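Local atomic coordinates of immunoreactive 84kD antigen PG93 (Porphyromonas gingivalis, PDB entry 5M11), a protein that is an essential cell-surface component of the type-IX secretion system, which exports proteins across the outer membrane, and binds calcium and zinc ions. Residues 323-331 with 343-352; 669-677 with 689-698. All blocks are in the same frame, centred on the assembly; numbering follows the deposited sequence.

Interaction 1: residues 323-331 with 343-352; sequences HGRLYAASG and MVKLYDGNRW. With ZN (zinc ion), chain J.
Ala328 and Lys345 face each other as an antiparallel hydrogen-bonded pair, with Ala328 N to Lys345 O at 2.8 Å and Lys345 N to Ala328 O at 2.9 Å. Leu326 and Tyr347 repeat this two-bond ring, each N meeting the other's O at 3.1 Å, and Ser330 N extends the ladder to Met343 O. The strand directions differ by 166°, and the unbroken pairing from Leu326-Tyr347 to Ala329-Val344 gives the register. Lys345 sends its NZ beyond the pair, to a salt bridge with Asp313 and a hydrogen bond to Asp315 O. Near the other end, Arg325 NH2 and Asp348 OD1 are 3.7 Å apart: a long salt bridge with the oxygen well out of the guanidinium plane, hence charge attraction alone. Beyond it, His323 ND1 binds zinc at 2.0 Å. Leu326 CD2 reaches Trp352 CH2 at 4.1 Å on the face shared with Ala328. On the reverse face Leu346 CD2 approaches Tyr327 CD1; with Tyr327 CG anti to the carbonyl carbon (chi1 -60°), the ring extends to hydrogen-bond Pro383 O through OH and meet Phe386 edge-to-face. These are the two middle strands of a four-stranded antiparallel sheet, the meander of a beta-propeller blade.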
loop_
_atom_site.group_PDB
_atom_site.type_symbol
_atom_site.label_atom_id
_atom_site.label_comp_id
_atom_site.label_asym_id
_atom_site.label_seq_id
_atom_site.Cartn_x
_atom_site.Cartn_y
_atom_site.Cartn_z
ATOM N N HIS A 323 20.930 7.226 6.398
ATOM C CA HIS A 323 21.920 7.601 5.386
ATOM C C HIS A 323 21.299 8.004 4.030
ATOM O O HIS A 323 21.814 7.590 2.981
ATOM C CB HIS A 323 22.950 6.467 5.172
ATOM C CG HIS A 323 23.620 5.959 6.419
ATOM N ND1 HIS A 323 24.320 6.804 7.265
ATOM C CD2 HIS A 323 23.698 4.698 6.903
ATOM C CE1 HIS A 323 24.787 6.035 8.236
ATOM N NE2 HIS A 323 24.439 4.761 8.059
ATOM N N GLY A 324 20.222 8.813 4.088
ATOM C CA GLY A 324 19.447 9.298 2.940
ATOM C C GLY A 324 18.775 8.206 2.115
ATOM O O GLY A 324 18.525 8.395 0.918
ATOM N N ARG A 325 18.490 7.050 2.750
ATOM C CA ARG A 325 17.888 5.867 2.153
ATOM C C ARG A 325 16.771 5.336 3.017
ATOM O O ARG A 325 16.822 5.448 4.251
ATOM C CB ARG A 325 18.937 4.749 1.991
ATOM C CG ARG A 325 19.693 4.772 0.692
ATOM C CD ARG A 325 20.941 3.916 0.749
ATOM N NE ARG A 325 21.721 4.043 -0.483
ATOM C CZ ARG A 325 22.731 4.892 -0.655
ATOM N NH1 ARG A 325 23.122 5.682 0.339
ATOM N NH2 ARG A 325 23.362 4.955 -1.820
ATOM N N LEU A 326 15.773 4.714 2.369
ATOM C CA LEU A 326 14.665 4.053 3.046
ATOM C C LEU A 326 14.973 2.566 3.043
ATOM O O LEU A 326 15.446 2.051 2.039
ATOM C CB LEU A 326 13.322 4.370 2.353
ATOM C CG LEU A 326 12.039 3.735 2.921
ATOM C CD1 LEU A 326 11.480 4.537 4.067
ATOM C CD2 LEU A 326 10.982 3.611 1.847
ATOM N N TYR A 327 14.758 1.899 4.170
ATOM C CA TYR A 327 14.956 0.463 4.336
ATOM C C TYR A 327 13.605 -0.108 4.718
ATOM O O TYR A 327 12.992 0.376 5.661
ATOM C CB TYR A 327 16.049 0.160 5.397
ATOM C CG TYR A 327 17.428 0.714 5.083
ATOM C CD1 TYR A 327 18.450 -0.116 4.637
ATOM C CD2 TYR A 327 17.714 2.069 5.256
ATOM C CE1 TYR A 327 19.717 0.388 4.354
ATOM C CE2 TYR A 327 18.978 2.583 4.972
ATOM C CZ TYR A 327 19.975 1.737 4.521
ATOM O OH TYR A 327 21.216 2.250 4.247
ATOM N N ALA A 328 13.096 -1.061 3.941
ATOM C CA ALA A 328 11.791 -1.655 4.199
ATOM C C ALA A 328 11.805 -3.180 4.109
ATOM O O ALA A 328 12.488 -3.763 3.256
ATOM C CB ALA A 328 10.778 -1.099 3.231
ATOM N N ALA A 329 11.031 -3.807 5.012
ATOM C CA ALA A 329 10.824 -5.250 5.142
ATOM C C ALA A 329 9.367 -5.543 4.879
ATOM O O ALA A 329 8.492 -4.905 5.468
ATOM C CB ALA A 329 11.225 -5.727 6.537
ATOM N N SER A 330 9.094 -6.475 3.984
ATOM C CA SER A 330 7.717 -6.754 3.628
ATOM C C SER A 330 7.097 -7.860 4.487
ATOM O O SER A 330 5.970 -7.673 4.948
ATOM C CB SER A 330 7.614 -7.094 2.143
ATOM O OG SER A 330 8.263 -8.306 1.807
ATOM N N GLY A 331 7.838 -8.971 4.678
ATOM C CA GLY A 331 7.468 -10.200 5.392
ATOM C C GLY A 331 6.526 -10.055 6.565
ATOM O O GLY A 331 6.631 -9.091 7.323
ATOM N N MET A 343 11.564 -10.219 1.272
ATOM C CA MET A 343 11.750 -9.052 0.419
ATOM C C MET A 343 12.293 -7.865 1.228
ATOM O O MET A 343 11.718 -7.456 2.247
ATOM C CB MET A 343 10.427 -8.694 -0.298
ATOM C CG MET A 343 10.459 -7.429 -1.128
ATOM S SD MET A 343 11.282 -7.557 -2.733
ATOM C CE MET A 343 10.099 -8.574 -3.656
ATOM N N VAL A 344 13.419 -7.325 0.764
ATOM C CA VAL A 344 14.046 -6.160 1.368
ATOM C C VAL A 344 14.052 -5.084 0.271
ATOM O O VAL A 344 14.445 -5.350 -0.868
ATOM C CB VAL A 344 15.447 -6.460 1.973
ATOM C CG1 VAL A 344 16.051 -5.216 2.601
ATOM C CG2 VAL A 344 15.382 -7.579 3.007
ATOM N N LYS A 345 13.551 -3.897 0.599
ATOM C CA LYS A 345 13.475 -2.823 -0.368
ATOM C C LYS A 345 14.226 -1.611 0.126
ATOM O O LYS A 345 14.014 -1.179 1.262
ATOM C CB LYS A 345 12.021 -2.473 -0.636
ATOM C CG LYS A 345 11.302 -3.516 -1.449
ATOM C CD LYS A 345 9.804 -3.437 -1.304
ATOM C CE LYS A 345 9.334 -3.806 0.075
ATOM N NZ LYS A 345 7.911 -3.488 0.217
ATOM N N LEU A 346 15.111 -1.062 -0.726
ATOM C CA LEU A 346 15.890 0.140 -0.438
ATOM C C LEU A 346 15.591 1.184 -1.488
ATOM O O LEU A 346 15.638 0.867 -2.686
ATOM C CB LEU A 346 17.402 -0.118 -0.383
ATOM C CG LEU A 346 17.975 -1.314 0.383
ATOM C CD1 LEU A 346 19.425 -1.076 0.651
ATOM C CD2 LEU A 346 17.281 -1.574 1.721
ATOM N N TYR A 347 15.261 2.421 -1.051
ATOM C CA TYR A 347 14.932 3.528 -1.952
ATOM C C TYR A 347 15.930 4.675 -1.776
ATOM O O TYR A 347 16.106 5.211 -0.688
ATOM C CB TYR A 347 13.484 3.995 -1.757
ATOM C CG TYR A 347 13.014 5.010 -2.782
ATOM C CD1 TYR A 347 13.004 4.708 -4.141
ATOM C CD2 TYR A 347 12.520 6.251 -2.388
ATOM C CE1 TYR A 347 12.564 5.633 -5.084
ATOM C CE2 TYR A 347 12.050 7.171 -3.321
ATOM C CZ TYR A 347 12.082 6.862 -4.669
ATOM O OH TYR A 347 11.617 7.771 -5.590
ATOM N N ASP A 348 16.608 4.998 -2.867
ATOM C CA ASP A 348 17.662 5.995 -3.031
ATOM C C ASP A 348 17.162 7.438 -2.925
ATOM O O ASP A 348 17.942 8.344 -2.607
ATOM C CB ASP A 348 18.260 5.793 -4.438
ATOM C CG ASP A 348 19.637 6.374 -4.658
ATOM O OD1 ASP A 348 20.527 6.160 -3.788
ATOM O OD2 ASP A 348 19.860 6.964 -5.736
ATOM N N GLY A 349 15.882 7.632 -3.222
ATOM C CA GLY A 349 15.246 8.930 -3.311
ATOM C C GLY A 349 14.812 9.111 -4.751
ATOM O O GLY A 349 14.040 10.025 -5.063
ATOM N N ASN A 350 15.310 8.209 -5.647
ATOM C CA ASN A 350 14.986 8.173 -7.077
ATOM C C ASN A 350 14.754 6.724 -7.552
ATOM O O ASN A 350 13.689 6.460 -8.120
ATOM C CB ASN A 350 16.045 8.885 -7.946
ATOM C CG ASN A 350 17.478 8.531 -7.625
ATOM O OD1 ASN A 350 18.067 9.051 -6.673
ATOM N ND2 ASN A 350 18.079 7.651 -8.421
ATOM N N ARG A 351 15.713 5.783 -7.297
ATOM C CA ARG A 351 15.569 4.379 -7.728
ATOM C C ARG A 351 15.498 3.390 -6.536
ATOM O O ARG A 351 15.905 3.727 -5.433
ATOM C CB ARG A 351 16.676 3.973 -8.727
ATOM C CG ARG A 351 18.060 3.630 -8.144
ATOM C CD ARG A 351 18.652 2.325 -8.698
ATOM N NE ARG A 351 18.706 2.313 -10.164
ATOM C CZ ARG A 351 19.556 1.595 -10.894
ATOM N NH1 ARG A 351 20.450 0.807 -10.302
ATOM N NH2 ARG A 351 19.526 1.665 -12.220
ATOM N N TRP A 352 14.943 2.187 -6.781
ATOM C CA TRP A 352 14.780 1.089 -5.821
ATOM C C TRP A 352 15.785 -0.030 -6.054
ATOM O O TRP A 352 16.180 -0.289 -7.195
ATOM C CB TRP A 352 13.372 0.463 -5.910
ATOM C CG TRP A 352 12.251 1.297 -5.374
ATOM C CD1 TRP A 352 11.521 2.230 -6.055
ATOM C CD2 TRP A 352 11.702 1.250 -4.044
ATOM N NE1 TRP A 352 10.547 2.761 -5.237
ATOM C CE2 TRP A 352 10.658 2.200 -3.987
ATOM C CE3 TRP A 352 12.002 0.505 -2.889
ATOM C CZ2 TRP A 352 9.926 2.434 -2.812
ATOM C CZ3 TRP A 352 11.268 0.733 -1.733
ATOM C CH2 TRP A 352 10.241 1.676 -1.703
HETATM ZN ZN ZN J . 25.471 8.057 6.145
#

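Interaction 2: residues 669-677 with 689-698; sequences SELDGVYVY and VTIAGLQAGC. With CA (calcium ion), chain K.
A beta hairpin built from strands 675-677 and 689-692 forms part of a sheet in the C-terminal beta-sandwich, next to a calcium site. The strand directions differ by 156°, and two hydrogen-bonded pairs define the register. Tyr675 and Ala692 exchange bonds in both directions, Ala692 N to Tyr675 O being 2.8 Å; Tyr677 and Thr690 do the same, with Thr690 N to Tyr677 O at 2.9 Å. Both tyrosines set CG between backbone N and carbonyl carbon (chi1 66° and 69°), which lays their rings across to the opposite strand. Ala692 CB sits over one face of Tyr675, 3.8 Å from the ring centroid, and Thr690 CB over a face of Tyr677 at 3.9 Å, both CH-pi contacts; Ala692 CB also meets the edge of the Tyr677 ring. On the other face Val676 CG1 touches Ile691 CD1 and Val689 CB, each at 3.6 Å, while Val676 reaches Ile752 and Phe754 of the facing sheet. Leu671 CD2 packs on Cys698 SG. Glu670 OE1 and OE2 each bind calcium at 2.4 Å, and Asp743 is the metal's other protein ligand. The cation probably offsets repulsion between the two carboxylates and ties the approach to the hairpin to the loop containing Asp743.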
loop_
_atom_site.group_PDB
_atom_site.type_symbol
_atom_site.label_atom_id
_atom_site.label_comp_id
_atom_site.label_asym_id
_atom_site.label_seq_id
_atom_site.Cartn_x
_atom_site.Cartn_y
_atom_site.Cartn_z
ATOM N N SER A 669 16.821 28.825 -1.091
ATOM C CA SER A 669 15.548 28.938 -1.818
ATOM C C SER A 669 14.359 28.285 -1.059
ATOM O O SER A 669 13.295 28.079 -1.653
ATOM C CB SER A 669 15.672 28.364 -3.232
ATOM O OG SER A 669 16.579 29.126 -4.012
ATOM N N GLU A 670 14.524 28.025 0.259
ATOM C CA GLU A 670 13.512 27.373 1.090
ATOM C C GLU A 670 12.208 28.201 1.198
ATOM O O GLU A 670 11.123 27.613 1.232
ATOM C CB GLU A 670 14.060 27.001 2.485
ATOM C CG GLU A 670 14.557 28.141 3.360
ATOM C CD GLU A 670 14.621 27.782 4.833
ATOM O OE1 GLU A 670 13.547 27.700 5.475
ATOM O OE2 GLU A 670 15.746 27.584 5.347
ATOM N N LEU A 671 12.306 29.540 1.201
ATOM C CA LEU A 671 11.118 30.382 1.264
ATOM C C LEU A 671 10.821 31.035 -0.083
ATOM O O LEU A 671 9.810 31.723 -0.216
ATOM C CB LEU A 671 11.236 31.448 2.363
ATOM C CG LEU A 671 11.143 30.971 3.818
ATOM C CD1 LEU A 671 11.206 32.144 4.760
ATOM C CD2 LEU A 671 9.867 30.174 4.087
ATOM N N ASP A 672 11.662 30.772 -1.096
ATOM C CA ASP A 672 11.505 31.310 -2.450
ATOM C C ASP A 672 10.218 30.806 -3.129
ATOM O O ASP A 672 9.812 31.358 -4.155
ATOM C CB ASP A 672 12.726 30.951 -3.319
ATOM C CG ASP A 672 13.993 31.772 -3.097
ATOM O OD1 ASP A 672 14.931 31.651 -3.922
ATOM O OD2 ASP A 672 14.070 32.495 -2.069
ATOM N N GLY A 673 9.585 29.792 -2.541
ATOM C CA GLY A 673 8.362 29.205 -3.075
ATOM C C GLY A 673 7.057 29.591 -2.399
ATOM O O GLY A 673 6.036 28.957 -2.672
ATOM N N VAL A 674 7.045 30.618 -1.536
ATOM C CA VAL A 674 5.795 30.996 -0.859
ATOM C C VAL A 674 4.870 31.719 -1.874
ATOM O O VAL A 674 5.367 32.451 -2.730
ATOM C CB VAL A 674 6.029 31.817 0.453
ATOM C CG1 VAL A 674 4.718 32.147 1.152
ATOM C CG2 VAL A 674 6.952 31.068 1.418
ATOM N N TYR A 675 3.536 31.463 -1.807
ATOM C CA TYR A 675 2.528 32.078 -2.683
ATOM C C TYR A 675 1.105 32.053 -2.069
ATOM O O TYR A 675 0.811 31.211 -1.226
ATOM C CB TYR A 675 2.529 31.410 -4.067
ATOM C CG TYR A 675 2.098 29.963 -4.084
ATOM C CD1 TYR A 675 0.862 29.591 -4.603
ATOM C CD2 TYR A 675 2.959 28.953 -3.663
ATOM C CE1 TYR A 675 0.481 28.251 -4.676
ATOM C CE2 TYR A 675 2.596 27.609 -3.743
ATOM C CZ TYR A 675 1.349 27.262 -4.240
ATOM O OH TYR A 675 0.969 25.941 -4.271
ATOM N N VAL A 676 0.239 32.990 -2.492
ATOM C CA VAL A 676 -1.157 33.089 -2.033
ATOM C C VAL A 676 -2.064 32.763 -3.187
ATOM O O VAL A 676 -1.851 33.257 -4.297
ATOM C CB VAL A 676 -1.576 34.470 -1.443
ATOM C CG1 VAL A 676 -2.762 34.331 -0.505
ATOM C CG2 VAL A 676 -0.435 35.202 -0.766
ATOM N N TYR A 677 -3.106 31.980 -2.922
ATOM C CA TYR A 677 -4.107 31.644 -3.912
ATOM C C TYR A 677 -5.456 31.567 -3.211
ATOM O O TYR A 677 -5.578 30.943 -2.151
ATOM C CB TYR A 677 -3.772 30.374 -4.718
ATOM C CG TYR A 677 -3.834 29.073 -3.954
ATOM C CD1 TYR A 677 -4.978 28.281 -3.978
ATOM C CD2 TYR A 677 -2.733 28.605 -3.249
ATOM C CE1 TYR A 677 -5.028 27.059 -3.303
ATOM C CE2 TYR A 677 -2.777 27.397 -2.549
ATOM C CZ TYR A 677 -3.928 26.622 -2.580
ATOM O OH TYR A 677 -3.970 25.435 -1.879
ATOM N N VAL A 689 -8.312 32.759 1.544
ATOM C CA VAL A 689 -6.994 32.574 0.892
ATOM C C VAL A 689 -6.173 31.459 1.562
ATOM O O VAL A 689 -6.348 31.179 2.754
ATOM C CB VAL A 689 -6.129 33.859 0.748
ATOM C CG1 VAL A 689 -6.802 34.891 -0.145
ATOM C CG2 VAL A 689 -5.748 34.458 2.095
ATOM N N THR A 690 -5.259 30.851 0.779
ATOM C CA THR A 690 -4.338 29.811 1.227
ATOM C C THR A 690 -2.890 30.248 0.972
ATOM O O THR A 690 -2.526 30.538 -0.179
ATOM C CB THR A 690 -4.642 28.467 0.538
ATOM O OG1 THR A 690 -5.999 28.122 0.807
ATOM C CG2 THR A 690 -3.697 27.324 0.989
ATOM N N ILE A 691 -2.077 30.302 2.056
ATOM C CA ILE A 691 -0.637 30.565 1.984
ATOM C C ILE A 691 -0.024 29.226 1.737
ATOM O O ILE A 691 -0.296 28.305 2.500
ATOM C CB ILE A 691 -0.005 31.286 3.223
ATOM C CG1 ILE A 691 -0.809 32.550 3.688
ATOM C CG2 ILE A 691 1.473 31.620 2.980
ATOM C CD1 ILE A 691 -1.159 33.569 2.640
ATOM N N ALA A 692 0.734 29.081 0.650
ATOM C CA ALA A 692 1.342 27.797 0.321
ATOM C C ALA A 692 2.836 27.959 0.007
ATOM O O ALA A 692 3.334 29.090 -0.019
ATOM C CB ALA A 692 0.602 27.154 -0.839
ATOM N N GLY A 693 3.534 26.827 -0.156
ATOM C CA GLY A 693 4.974 26.774 -0.389
ATOM C C GLY A 693 5.807 27.154 0.828
ATOM O O GLY A 693 6.999 27.450 0.691
ATOM N N LEU A 694 5.198 27.129 2.031
ATOM C CA LEU A 694 5.847 27.464 3.290
ATOM C C LEU A 694 6.740 26.347 3.800
ATOM O O LEU A 694 6.877 25.306 3.151
ATOM C CB LEU A 694 4.788 27.762 4.373
ATOM C CG LEU A 694 3.920 28.994 4.230
ATOM C CD1 LEU A 694 2.810 28.924 5.175
ATOM C CD2 LEU A 694 4.682 30.232 4.526
ATOM N N GLN A 695 7.328 26.567 4.993
ATOM C CA GLN A 695 8.177 25.628 5.730
ATOM C C GLN A 695 7.606 25.547 7.136
ATOM O O GLN A 695 7.289 26.586 7.687
ATOM C CB GLN A 695 9.643 26.113 5.726
ATOM C CG GLN A 695 10.685 25.014 5.905
ATOM C CD GLN A 695 11.040 24.326 4.607
ATOM O OE1 GLN A 695 11.940 24.744 3.873
ATOM N NE2 GLN A 695 10.368 23.231 4.311
ATOM N N ALA A 696 7.379 24.345 7.685
ATOM C CA ALA A 696 6.812 24.168 9.025
ATOM C C ALA A 696 7.717 24.791 10.077
ATOM O O ALA A 696 8.931 24.603 10.025
ATOM C CB ALA A 696 6.598 22.696 9.312
ATOM N N GLY A 697 7.119 25.570 10.977
ATOM C CA GLY A 697 7.803 26.300 12.045
ATOM C C GLY A 697 7.989 27.788 11.775
ATOM O O GLY A 697 8.550 28.510 12.604
ATOM N N CYS A 698 7.506 28.259 10.614
ATOM C CA CYS A 698 7.631 29.635 10.159
ATOM C C CYS A 698 6.612 30.530 10.816
ATOM O O CYS A 698 5.468 30.125 11.025
ATOM C CB CYS A 698 7.491 29.701 8.641
ATOM S SG CYS A 698 9.044 29.493 7.729
HETATM CA CA CA K . 14.684 26.680 7.317
#

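From the N terminus, interaction 1 comes first: after strand 325-329 the chain makes a 13-residue excursion without helix or strand, carrying His340, which binds zinc together with Asp315, and returns as strand 343-347. It then passes through further antiparallel sheets, mostly of four strands, until strand 655-660 pairs with 13-16, joining the N-terminal end of the chain to a late sheet. Interaction 2 follows, closing a second irregular loop, of 11 residues, between 675-677 and 689-692. The two contacts are in series, neither nested nor crossed. Their centres lie about 30 Å apart and their nearest atoms about 17 Å, so they do not touch: one joins the middle strands of a propeller blade, the other two strands of the C-terminal domain.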